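Local coordinates for protein probable enoyl-CoA hydratase/isomerase (Mycobacterium abscessus, PDB 3SWX) that probably hydrates or isomerises enoyl-CoA thioesters on a crotonase-like fold, at residues B[158-161]-B[162-166]; B[193-196]-B[197-200]; B[223-226]-B[227-231]. All coordinates share one frame; numbering follows the deposited sequence.

Interaction 1 of 3, residues B[158-161]-B[162-166]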
ATOM      1  N   ALA B 158      -1.853   4.246  -3.693  1.00 15.59           N
ATOM      2  CA  ALA B 158      -1.496   3.854  -5.073  1.00 14.59           C
ATOM      3  C   ALA B 158      -0.121   3.200  -5.198  1.00 14.26           C
ATOM      4  O   ALA B 158       0.220   2.624  -6.242  1.00 14.56           O
ATOM      5  CB  ALA B 158      -1.586   5.095  -5.993  1.00 14.90           C
ATOM      6  N   GLY B 159       0.671   3.311  -4.138  1.00 13.35           N
ATOM      7  CA  GLY B 159       2.091   3.051  -4.194  1.00 13.01           C
ATOM      8  C   GLY B 159       2.819   4.332  -4.579  1.00 12.64           C
ATOM      9  O   GLY B 159       2.274   5.210  -5.258  1.00 11.41           O
ATOM     10  N   TRP B 160       4.072   4.425  -4.156  1.00 11.93           N
ATOM     11  CA  TRP B 160       4.880   5.609  -4.382  1.00 11.63           C
ATOM     12  C   TRP B 160       4.960   5.968  -5.876  1.00 12.02           C
ATOM     13  O   TRP B 160       4.608   7.072  -6.255  1.00 13.08           O
ATOM     14  CB  TRP B 160       6.278   5.391  -3.789  1.00 11.98           C
ATOM     15  CG  TRP B 160       7.179   6.534  -3.911  1.00 12.74           C
ATOM     16  CD1 TRP B 160       7.991   6.821  -4.965  1.00 15.74           C
ATOM     17  CD2 TRP B 160       7.400   7.559  -2.936  1.00 13.36           C
ATOM     18  NE1 TRP B 160       8.712   7.973  -4.710  1.00 15.81           N
ATOM     19  CE2 TRP B 160       8.353   8.448  -3.473  1.00 13.65           C
ATOM     20  CE3 TRP B 160       6.890   7.806  -1.649  1.00 14.05           C
ATOM     21  CZ2 TRP B 160       8.812   9.568  -2.776  1.00 14.44           C
ATOM     22  CZ3 TRP B 160       7.347   8.924  -0.958  1.00 13.66           C
ATOM     23  CH2 TRP B 160       8.307   9.781  -1.520  1.00 15.20           C
ATOM     24  N   GLY B 161       5.413   5.048  -6.713  1.00 11.93           N
ATOM     25  CA  GLY B 161       5.540   5.309  -8.154  1.00 12.67           C
ATOM     26  C   GLY B 161       4.280   5.742  -8.863  1.00 12.85           C
ATOM     27  O   GLY B 161       4.300   6.681  -9.652  1.00 14.48           O
ATOM     28  N   ASN B 162       3.171   5.069  -8.602  1.00 13.25           N
ATOM     29  CA  ASN B 162       1.905   5.439  -9.241  1.00 13.77           C
ATOM     30  C   ASN B 162       1.450   6.826  -8.809  1.00 13.67           C
ATOM     31  O   ASN B 162       0.985   7.614  -9.650  1.00 13.59           O
ATOM     32  CB  ASN B 162       0.796   4.385  -9.001  1.00 14.32           C
ATOM     33  CG  ASN B 162       1.020   3.080  -9.787  1.00 15.79           C
ATOM     34  OD1 ASN B 162       1.581   3.085 -10.870  1.00 20.06           O
ATOM     35  ND2 ASN B 162       0.560   1.969  -9.234  1.00 17.96           N
ATOM     36  N   ALA B 163       1.637   7.138  -7.528  1.00 12.89           N
ATOM     37  CA  ALA B 163       1.328   8.467  -7.001  1.00 13.08           C
ATOM     38  C   ALA B 163       2.205   9.568  -7.599  1.00 12.80           C
ATOM     39  O   ALA B 163       1.699  10.611  -8.046  1.00 13.29           O
ATOM     40  CB  ALA B 163       1.412   8.484  -5.445  1.00 12.03           C
ATOM     41  N   MET B 164       3.505   9.333  -7.642  1.00 12.87           N
ATOM     42  CA  MET B 164       4.434  10.352  -8.157  1.00 12.79           C
ATOM     43  C   MET B 164       4.297  10.626  -9.665  1.00 12.95           C
ATOM     44  O   MET B 164       4.529  11.742 -10.134  1.00 12.85           O
ATOM     45  CB  MET B 164       5.867   9.988  -7.787  1.00 12.45           C
ATOM     46  CG  MET B 164       6.142  10.039  -6.260  1.00 12.86           C
ATOM     47  SD  MET B 164       5.847  11.719  -5.624  1.00 15.30           S
ATOM     48  CE  MET B 164       5.859  11.418  -3.828  1.00 13.11           C
ATOM     49  N   ARG B 165       3.953   9.593 -10.418  1.00 13.01           N
ATOM     50  CA  ARG B 165       3.669   9.725 -11.837  1.00 12.88           C
ATOM     51  C   ARG B 165       2.658  10.842 -12.091  1.00 13.15           C
ATOM     52  O   ARG B 165       2.788  11.603 -13.069  1.00 12.32           O
ATOM     53  CB  ARG B 165       3.127   8.397 -12.378  1.00 12.78           C
ATOM     54  CG  ARG B 165       2.560   8.461 -13.793  1.00 13.91           C
ATOM     55  CD  ARG B 165       3.601   8.899 -14.768  1.00 15.24           C
ATOM     56  NE  ARG B 165       3.058   9.034 -16.117  1.00 15.35           N
ATOM     57  CZ  ARG B 165       2.602  10.161 -16.653  1.00 16.14           C
ATOM     58  NH1 ARG B 165       2.559  11.296 -15.952  1.00 17.45           N
ATOM     59  NH2 ARG B 165       2.158  10.144 -17.898  1.00 16.66           N
ATOM     60  N   TRP B 166       1.654  10.929 -11.216  1.00 12.58           N
ATOM     61  CA  TRP B 166       0.620  11.956 -11.331  1.00 13.28           C
ATOM     62  C   TRP B 166       0.908  13.216 -10.514  1.00 13.28           C
ATOM     63  O   TRP B 166       0.696  14.328 -11.016  1.00 14.57           O
ATOM     64  CB  TRP B 166      -0.781  11.369 -11.018  1.00 12.87           C
ATOM     65  CG  TRP B 166      -1.001  10.121 -11.819  1.00 12.65           C
ATOM     66  CD1 TRP B 166      -1.161   8.854 -11.337  1.00 13.95           C
ATOM     67  CD2 TRP B 166      -1.021  10.006 -13.252  1.00 15.00           C
ATOM     68  NE1 TRP B 166      -1.312   7.960 -12.374  1.00 13.70           N
ATOM     69  CE2 TRP B 166      -1.208   8.635 -13.559  1.00 14.65           C
ATOM     70  CE3 TRP B 166      -0.896  10.922 -14.301  1.00 15.53           C
ATOM     71  CZ2 TRP B 166      -1.279   8.160 -14.875  1.00 18.02           C
ATOM     72  CZ3 TRP B 166      -0.955  10.444 -15.616  1.00 18.50           C
ATOM     73  CH2 TRP B 166      -1.163   9.077 -15.887  1.00 17.88           C
TER
HETATM   74  O   HOH W   1       3.270   2.350  -7.279  1.00 10.48           O
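Trp160 holds its indole anti to the backbone N (chi1 -178°), and Met164, one turn later, folds back at chi2 (-60°), so that its terminal methyl arrives over the indole. Met164 CE lies over one face of the six-membered ring, 3.6 Å from Trp160 CZ2 and set toward the rim, a CH-pi contact. The sulfur stands farther off and obliquely, with Met164 SD 5.0 Å from the centroid of that ring, which makes the pair a Met-aromatic contact as well. Nearer the helix, Met164 CG sits 3.6 Å from Trp160 NE1, whose own hydrogen bond goes to Asp125 of the second subunit; Ala219 of that subunit packs on both Trp160 and Met164. The i to i+4 pair thus belongs to the first turn of helix 160-167 and to the subunit interface of this crotonase-family trimer. Gly159, with positive phi (88°), follows helix 150-158 and serves as N-cap of the next, its carbonyl O accepting from Ala163 N at 3.0 Å. Across this break Asn162 reaches back: its ND2 donates to Ala158 O at 3.1 Å, the acceptor lying somewhat out of the amide plane. A water donates to the same Ala158 O and accepts from Asn162 N at 3.0 Å, giving the carbonyl of the last residue of helix 150-158 two partners. Asn162 OD1 turns to Gln185 of the second subunit, with a weak bond to Arg180 besides.

Interaction 2 of 3, residues B[193-196]-B[197-200]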
ATOM      1  N   HIS B 193     -23.088   7.623 -10.164  1.00 19.52           N
ATOM      2  CA  HIS B 193     -22.121   7.653  -9.066  1.00 18.32           C
ATOM      3  C   HIS B 193     -22.763   7.969  -7.717  1.00 18.14           C
ATOM      4  O   HIS B 193     -22.449   7.331  -6.728  1.00 16.86           O
ATOM      5  CB  HIS B 193     -20.990   8.644  -9.363  1.00 17.84           C
ATOM      6  CG  HIS B 193     -21.455  10.005  -9.775  1.00 18.70           C
ATOM      7  ND1 HIS B 193     -22.213  10.225 -10.906  1.00 20.54           N
ATOM      8  CD2 HIS B 193     -21.254  11.221  -9.216  1.00 19.17           C
ATOM      9  CE1 HIS B 193     -22.463  11.519 -11.021  1.00 20.92           C
ATOM     10  NE2 HIS B 193     -21.902  12.142  -9.999  1.00 19.80           N
ATOM     11  N   VAL B 194     -23.674   8.940  -7.683  1.00 18.77           N
ATOM     12  CA  VAL B 194     -24.332   9.318  -6.419  1.00 19.29           C
ATOM     13  C   VAL B 194     -25.256   8.189  -5.924  1.00 19.12           C
ATOM     14  O   VAL B 194     -25.150   7.762  -4.785  1.00 19.34           O
ATOM     15  CB  VAL B 194     -25.135  10.625  -6.523  1.00 20.27           C
ATOM     16  CG1 VAL B 194     -25.532  11.097  -5.112  1.00 21.80           C
ATOM     17  CG2 VAL B 194     -24.343  11.719  -7.269  1.00 19.95           C
ATOM     18  N   ASP B 195     -26.115   7.664  -6.787  1.00 19.80           N
ATOM     19  CA  ASP B 195     -26.974   6.529  -6.379  1.00 20.24           C
ATOM     20  C   ASP B 195     -26.192   5.268  -5.987  1.00 19.15           C
ATOM     21  O   ASP B 195     -26.625   4.555  -5.094  1.00 19.30           O
ATOM     22  CB  ASP B 195     -27.994   6.172  -7.459  1.00 21.48           C
ATOM     23  CG  ASP B 195     -29.025   7.277  -7.679  1.00 24.94           C
ATOM     24  OD1 ASP B 195     -29.300   8.065  -6.745  1.00 28.22           O
ATOM     25  OD2 ASP B 195     -29.541   7.352  -8.795  1.00 30.02           O
ATOM     26  N   THR B 196     -25.059   4.993  -6.637  1.00 17.96           N
ATOM     27  CA  THR B 196     -24.260   3.833  -6.266  1.00 17.61           C
ATOM     28  C   THR B 196     -23.663   4.070  -4.889  1.00 17.22           C
ATOM     29  O   THR B 196     -23.703   3.168  -4.039  1.00 17.25           O
ATOM     30  CB  THR B 196     -23.175   3.492  -7.320  1.00 17.78           C
ATOM     31  OG1 THR B 196     -23.814   3.216  -8.571  1.00 17.65           O
ATOM     32  CG2 THR B 196     -22.338   2.263  -6.912  1.00 15.35           C
ATOM     33  N   ALA B 197     -23.175   5.286  -4.644  1.00 16.88           N
ATOM     34  CA  ALA B 197     -22.597   5.614  -3.341  1.00 17.34           C
ATOM     35  C   ALA B 197     -23.636   5.544  -2.200  1.00 17.60           C
ATOM     36  O   ALA B 197     -23.327   5.050  -1.123  1.00 18.17           O
ATOM     37  CB  ALA B 197     -21.916   6.998  -3.378  1.00 16.83           C
ATOM     38  N   ILE B 198     -24.865   6.002  -2.445  1.00 18.10           N
ATOM     39  CA  ILE B 198     -25.938   5.933  -1.426  1.00 17.67           C
ATOM     40  C   ILE B 198     -26.331   4.473  -1.174  1.00 18.26           C
ATOM     41  O   ILE B 198     -26.559   4.079  -0.035  1.00 17.83           O
ATOM     42  CB  ILE B 198     -27.176   6.762  -1.830  1.00 18.50           C
ATOM     43  CG1 ILE B 198     -26.867   8.258  -1.826  1.00 17.48           C
ATOM     44  CG2 ILE B 198     -28.407   6.487  -0.905  1.00 17.02           C
ATOM     45  CD1 ILE B 198     -27.865   9.085  -2.661  1.00 18.82           C
ATOM     46  N   ALA B 199     -26.404   3.647  -2.219  1.00 18.34           N
ATOM     47  CA  ALA B 199     -26.748   2.241  -1.983  1.00 18.08           C
ATOM     48  C   ALA B 199     -25.706   1.618  -1.027  1.00 17.90           C
ATOM     49  O   ALA B 199     -26.065   0.896  -0.077  1.00 17.61           O
ATOM     50  CB  ALA B 199     -26.865   1.444  -3.307  1.00 18.30           C
ATOM     51  N   ILE B 200     -24.423   1.917  -1.254  1.00 17.11           N
ATOM     52  CA  ILE B 200     -23.363   1.364  -0.412  1.00 16.53           C
ATOM     53  C   ILE B 200     -23.437   1.918   1.009  1.00 16.36           C
ATOM     54  O   ILE B 200     -23.215   1.195   1.979  1.00 16.22           O
ATOM     55  CB  ILE B 200     -21.942   1.599  -1.005  1.00 16.70           C
ATOM     56  CG1 ILE B 200     -21.794   0.880  -2.355  1.00 16.48           C
ATOM     57  CG2 ILE B 200     -20.882   1.066  -0.023  1.00 14.88           C
ATOM     58  CD1 ILE B 200     -20.664   1.422  -3.245  1.00 18.93           C
TER
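Helix 193-205 lies against the main sheet of the crotonase-like fold, and its first two turns bring Val194 to Ile198 and Thr196 to Ile200. Val194 and Ile198 point the same way and run side by side, with Val194 CG1 3.9 Å from Ile198 CD1. The isoleucine has CG1 beside its backbone N (chi1 -68°), which carries the chain back along the helix toward the preceding turn; CG1 passes 3.5 Å from Val194 O before CD1 reaches the valine methyl. Ile200 uses the same conformation two residues on: its CD1 approaches Thr196 CG2 at 4.1 Å, a looser meeting of methyls, while its CG1 lies 3.4 Å from Thr196 O. Each pair is tied by an i to i+4 backbone bond, from Ile198 N to Val194 O at 2.9 Å and from Ile200 N to Thr196 O at 3.1 Å. Through these side chains the helix packs on the parallel strands: Val194 touches Tyr60 and Ile198 touches Val58 of strand 56-61, Ile200 touches Ile126 and Ile128 of strand 126-130, and Thr196 extends the contact to Val188. Thr196 OG1 is hydrogen-bonded to the carbonyl O of Glu192, the residue just before the helix. Between the two pairs, the buried Ala197 sets its CB 3.4 Å from His193 O, a small side chain that meets Val58 and Ala108 of the sheet.

Interaction 3 of 3, residues B[223-226]-B[227-231]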
ATOM      1  N   VAL B 223      -2.438   3.346  11.554  1.00 16.56           N
ATOM      2  CA  VAL B 223      -1.727   4.298  10.724  1.00 17.54           C
ATOM      3  C   VAL B 223      -1.010   5.337  11.573  1.00 18.22           C
ATOM      4  O   VAL B 223       0.153   5.628  11.302  1.00 19.49           O
ATOM      5  CB  VAL B 223      -2.649   4.991   9.729  1.00 17.41           C
ATOM      6  CG1 VAL B 223      -1.920   6.138   9.005  1.00 18.61           C
ATOM      7  CG2 VAL B 223      -3.188   3.965   8.733  1.00 18.33           C
ATOM      8  N   ARG B 224      -1.683   5.885  12.595  1.00 18.25           N
ATOM      9  CA  ARG B 224      -1.119   7.000  13.374  1.00 18.72           C
ATOM     10  C   ARG B 224      -0.086   6.586  14.411  1.00 18.62           C
ATOM     11  O   ARG B 224       0.850   7.343  14.666  1.00 18.80           O
ATOM     12  CB  ARG B 224      -2.188   7.774  14.165  1.00 18.82           C
ATOM     13  CG  ARG B 224      -3.359   8.257  13.400  1.00 21.27           C
ATOM     14  CD  ARG B 224      -3.055   9.351  12.480  1.00 20.60           C
ATOM     15  NE  ARG B 224      -2.750  10.643  13.103  1.00 20.34           N
ATOM     16  CZ  ARG B 224      -2.802  11.802  12.436  1.00 20.16           C
ATOM     17  NH1 ARG B 224      -3.217  11.831  11.174  1.00 16.68           N
ATOM     18  NH2 ARG B 224      -2.462  12.943  13.028  1.00 23.45           N
ATOM     19  N   GLU B 225      -0.326   5.472  15.097  1.00 17.98           N
ATOM     20  CA  GLU B 225       0.558   5.033  16.189  1.00 18.33           C
ATOM     21  C   GLU B 225       1.324   3.757  15.891  1.00 16.96           C
ATOM     22  O   GLU B 225       2.242   3.451  16.617  1.00 17.04           O
ATOM     23  CB  GLU B 225      -0.221   4.786  17.476  1.00 19.02           C
ATOM     24  CG  GLU B 225      -0.909   5.989  18.033  1.00 23.64           C
ATOM     25  CD  GLU B 225      -1.277   5.855  19.534  1.00 28.69           C
ATOM     26  OE1 GLU B 225      -0.752   4.951  20.234  1.00 29.08           O
ATOM     27  OE2 GLU B 225      -2.099   6.681  20.003  1.00 36.03           O
ATOM     28  N   GLY B 226       0.900   2.973  14.901  1.00 15.91           N
ATOM     29  CA  GLY B 226       1.617   1.756  14.527  1.00 15.43           C
ATOM     30  C   GLY B 226       0.894   0.445  14.840  1.00 15.10           C
ATOM     31  O   GLY B 226      -0.187   0.417  15.450  1.00 13.48           O
ATOM     32  N   ASP B 227       1.496  -0.655  14.391  1.00 14.76           N
ATOM     33  CA  ASP B 227       0.882  -1.974  14.507  1.00 14.63           C
ATOM     34  C   ASP B 227       0.643  -2.374  15.957  1.00 14.35           C
ATOM     35  O   ASP B 227      -0.447  -2.826  16.302  1.00 14.47           O
ATOM     36  CB  ASP B 227       1.725  -3.034  13.773  1.00 15.42           C
ATOM     37  CG  ASP B 227       1.437  -3.068  12.251  1.00 16.69           C
ATOM     38  OD1 ASP B 227       0.999  -2.025  11.703  1.00 12.35           O
ATOM     39  OD2 ASP B 227       1.625  -4.143  11.624  1.00 17.13           O
ATOM     40  N   ALA B 228       1.652  -2.242  16.805  1.00 13.88           N
ATOM     41  CA  ALA B 228       1.503  -2.636  18.212  1.00 13.86           C
ATOM     42  C   ALA B 228       0.336  -1.901  18.883  1.00 13.59           C
ATOM     43  O   ALA B 228      -0.429  -2.500  19.604  1.00 13.67           O
ATOM     44  CB  ALA B 228       2.820  -2.396  18.977  1.00 14.13           C
ATOM     45  N   ALA B 229       0.187  -0.605  18.605  1.00 13.80           N
ATOM     46  CA  ALA B 229      -0.849   0.218  19.231  1.00 13.76           C
ATOM     47  C   ALA B 229      -2.247  -0.265  18.866  1.00 14.15           C
ATOM     48  O   ALA B 229      -3.112  -0.358  19.730  1.00 14.57           O
ATOM     49  CB  ALA B 229      -0.671   1.708  18.832  1.00 13.40           C
ATOM     50  N   ALA B 230      -2.455  -0.564  17.585  1.00 13.81           N
ATOM     51  CA  ALA B 230      -3.717  -1.118  17.114  1.00 14.10           C
ATOM     52  C   ALA B 230      -3.940  -2.536  17.671  1.00 14.07           C
ATOM     53  O   ALA B 230      -5.023  -2.860  18.176  1.00 14.07           O
ATOM     54  CB  ALA B 230      -3.776  -1.076  15.565  1.00 13.41           C
ATOM     55  N   GLU B 231      -2.896  -3.362  17.631  1.00 13.98           N
ATOM     56  CA  GLU B 231      -2.972  -4.728  18.139  1.00 14.03           C
ATOM     57  C   GLU B 231      -3.445  -4.783  19.580  1.00 14.74           C
ATOM     58  O   GLU B 231      -4.285  -5.590  19.934  1.00 16.07           O
ATOM     59  CB  GLU B 231      -1.610  -5.414  18.035  1.00 13.85           C
ATOM     60  CG  GLU B 231      -1.328  -5.951  16.662  1.00 14.47           C
ATOM     61  CD  GLU B 231       0.077  -6.453  16.516  1.00 15.11           C
ATOM     62  OE1 GLU B 231       0.851  -6.461  17.503  1.00 14.74           O
ATOM     63  OE2 GLU B 231       0.413  -6.847  15.397  1.00 14.91           O
TER
HETATM   64  O   HOH W   2       2.747   0.907  17.806  1.00 12.81           O
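Glu225 meets Ala229 across the junction between helices 209-225 and 227-242. At the base of the glutamate, CB lies 3.4 Å from Ala229 CB, a close methylene-to-methyl contact. CG stands beside the backbone N (chi1 -62°); CG and CD are farther from the methyl, and OE1 turns back to 3.5 Å from Ala229 CB, a van der Waals approach. The backbones are joined through a water, which donates to Glu225 O at 2.9 Å and accepts from Ala229 N at 3.1 Å, bridging Glu225 to the first turn of helix 227-242. Gly226 makes the turn itself, leaving helical angles with positive phi (111°), where a side chain would press on the preceding carbonyl O. It takes the N-cap position, and its O receives Ala230 N at 3.3 Å. Asp227 OD1, next in line, makes a salt bridge with Arg156 of the third subunit. Backbone polar groups at the junction are thus bridged by a water and an i to i+4 bond, while the carboxylate of Asp227 pairs across the subunit interface, consistent with a junction that also joins subunits.

In the fold
All three contacts are local to a helix or a helix junction, yet their settings differ. Interaction 2 belongs to an unbroken helix packed on the main sheet; it is partly buried, and its contacts between side chains are chiefly apolar. Interactions 1 and 3 each sit where one helix stops at a glycine and another begins, and in both a water spans the break. Interaction 1 is the more buried, adding an aromatic-sulfur contact and an asparagine bond; interaction 3 is partly exposed, and its acidic residues Asp227 and Glu231 pair with arginines of the third subunit. Both touch the second subunit. Interactions 2 and 3 lie on opposite sides of the chain's centre, their own centres about 32 Å apart, although helices 193-205 and 209-225 are consecutive.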